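Local coordinates for chromosome partition protein Smc (Pyrococcus yayanosii, PDB 5XEI), which is probably required for chromosome condensation and partitioning as a DNA-binding ABC-type ATPase, here its head domain with part of the coiled-coil arm, at residues 324-327 and 328-332. Residues are numbered along the deposited sequence; the frame is centred on the assembly and turned at random.
Sequences EDFE and VVERR
The Phe326 ring and the Glu330 carboxylate run alongside each other in the same direction, one helical turn apart, with their planes 46° apart. OE2 of Glu330 comes obliquely to the far end of the ring, 3.4 Å from CZ of Phe326. Four residues apart, the two side chains leave the same flank of the helix; CG of each is anti to its backbone N (chi1 -177° and 173°). The other flat group, the Arg331 guanidinium, folds back along the helix because its chain bends at chi3, and brings NH1 obliquely to within 3.7 Å of CB of Glu327. NH1 of Arg331 and OE1 of Glu327 stand 4.7 Å apart, not in contact, so any attraction is probably long-range. Beneath them runs an ordinary alpha-helical ladder: Glu330 N to Phe326 O at 2.8 Å and Arg331 N to Glu327 O at 3.0 Å are nearly straight, Val329 N bonds to Asp325 O, and Val328 N to Glu324 O is weak. This turn belongs to helix 321-383, in the predicted coiled coil of the Smc arm. Phe326 and Glu330 both pack on Leu204 of helix 170-246, and Arg211 of that helix makes a cation-pi contact with the Phe326 ring.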
loop_
_atom_site.group_PDB
_atom_site.type_symbol
_atom_site.label_atom_id
_atom_site.label_comp_id
_atom_site.label_asym_id
_atom_site.label_seq_id
_atom_site.Cartn_x
_atom_site.Cartn_y
_atom_site.Cartn_z
ATOM N N GLU A 324 -26.927 16.846 -38.382
ATOM C CA GLU A 324 -27.270 16.078 -37.192
ATOM C C GLU A 324 -26.019 15.583 -36.468
ATOM O O GLU A 324 -26.021 15.485 -35.235
ATOM C CB GLU A 324 -28.193 14.908 -37.550
ATOM C CG GLU A 324 -29.586 15.290 -38.084
ATOM C CD GLU A 324 -30.247 16.471 -37.346
ATOM O OE1 GLU A 324 -30.802 17.376 -38.024
ATOM O OE2 GLU A 324 -30.215 16.492 -36.099
ATOM N N ASP A 325 -24.942 15.272 -37.210
ATOM C CA ASP A 325 -23.702 14.804 -36.591
ATOM C C ASP A 325 -23.131 15.844 -35.640
ATOM O O ASP A 325 -22.619 15.507 -34.566
ATOM C CB ASP A 325 -22.664 14.457 -37.662
ATOM C CG ASP A 325 -22.837 13.043 -38.227
ATOM O OD1 ASP A 325 -23.622 12.263 -37.641
ATOM O OD2 ASP A 325 -22.188 12.712 -39.259
ATOM N N PHE A 326 -23.182 17.113 -36.032
ATOM C CA PHE A 326 -22.736 18.185 -35.158
ATOM C C PHE A 326 -23.321 18.056 -33.752
ATOM O O PHE A 326 -22.590 17.830 -32.780
ATOM C CB PHE A 326 -23.112 19.523 -35.776
ATOM C CG PHE A 326 -22.648 20.668 -34.989
ATOM C CD1 PHE A 326 -23.469 21.250 -34.034
ATOM C CD2 PHE A 326 -21.372 21.149 -35.154
ATOM C CE1 PHE A 326 -23.023 22.317 -33.272
ATOM C CE2 PHE A 326 -20.939 22.206 -34.389
ATOM C CZ PHE A 326 -21.756 22.794 -33.453
ATOM N N GLU A 327 -24.646 18.179 -33.633
ATOM C CA GLU A 327 -25.302 18.087 -32.331
ATOM C C GLU A 327 -24.749 16.948 -31.485
ATOM O O GLU A 327 -24.438 17.124 -30.308
ATOM C CB GLU A 327 -26.811 17.916 -32.519
ATOM C CG GLU A 327 -27.380 18.821 -33.576
ATOM C CD GLU A 327 -27.327 20.280 -33.169
ATOM O OE1 GLU A 327 -27.501 20.540 -31.951
ATOM O OE2 GLU A 327 -27.114 21.148 -34.067
ATOM N N VAL A 328 -24.593 15.775 -32.084
ATOM C CA VAL A 328 -24.200 14.611 -31.307
ATOM C C VAL A 328 -22.767 14.746 -30.815
ATOM O O VAL A 328 -22.431 14.323 -29.696
ATOM C CB VAL A 328 -24.406 13.343 -32.144
ATOM C CG1 VAL A 328 -23.499 12.282 -31.730
ATOM C CG2 VAL A 328 -25.755 12.884 -31.990
ATOM N N VAL A 329 -21.897 15.333 -31.631
ATOM C CA VAL A 329 -20.509 15.413 -31.217
ATOM C C VAL A 329 -20.338 16.555 -30.239
ATOM O O VAL A 329 -19.515 16.479 -29.318
ATOM C CB VAL A 329 -19.588 15.551 -32.439
ATOM C CG1 VAL A 329 -18.155 15.716 -32.005
ATOM C CG2 VAL A 329 -19.721 14.341 -33.345
ATOM N N GLU A 330 -21.140 17.604 -30.377
ATOM C CA GLU A 330 -21.070 18.686 -29.414
ATOM C C GLU A 330 -21.490 18.224 -28.012
ATOM O O GLU A 330 -20.817 18.535 -27.022
ATOM C CB GLU A 330 -21.909 19.859 -29.892
ATOM C CG GLU A 330 -21.977 20.893 -28.837
ATOM C CD GLU A 330 -20.962 21.964 -29.092
ATOM O OE1 GLU A 330 -20.453 22.517 -28.107
ATOM O OE2 GLU A 330 -20.665 22.234 -30.269
ATOM N N ARG A 331 -22.598 17.478 -27.908
ATOM C CA ARG A 331 -22.966 16.919 -26.607
ATOM C C ARG A 331 -21.822 16.110 -26.020
ATOM O O ARG A 331 -21.501 16.252 -24.835
ATOM C CB ARG A 331 -24.232 16.058 -26.701
ATOM C CG ARG A 331 -25.432 16.784 -27.262
ATOM C CD ARG A 331 -26.740 15.997 -27.111
ATOM N NE ARG A 331 -27.449 15.939 -28.388
ATOM C CZ ARG A 331 -28.458 16.741 -28.728
ATOM N NH1 ARG A 331 -29.034 16.607 -29.922
ATOM N NH2 ARG A 331 -28.886 17.686 -27.888
ATOM N N ARG A 332 -21.173 15.282 -26.833
ATOM C CA ARG A 332 -20.022 14.535 -26.338
ATOM C C ARG A 332 -18.916 15.485 -25.887
ATOM O O ARG A 332 -18.278 15.272 -24.848
ATOM C CB ARG A 332 -19.514 13.579 -27.414
ATOM C CG ARG A 332 -18.553 12.550 -26.880
ATOM C CD ARG A 332 -17.940 11.696 -27.965
ATOM N NE ARG A 332 -16.825 10.925 -27.413
ATOM C CZ ARG A 332 -15.872 10.341 -28.144
ATOM N NH1 ARG A 332 -15.886 10.423 -29.473
ATOM N NH2 ARG A 332 -14.903 9.670 -27.544
#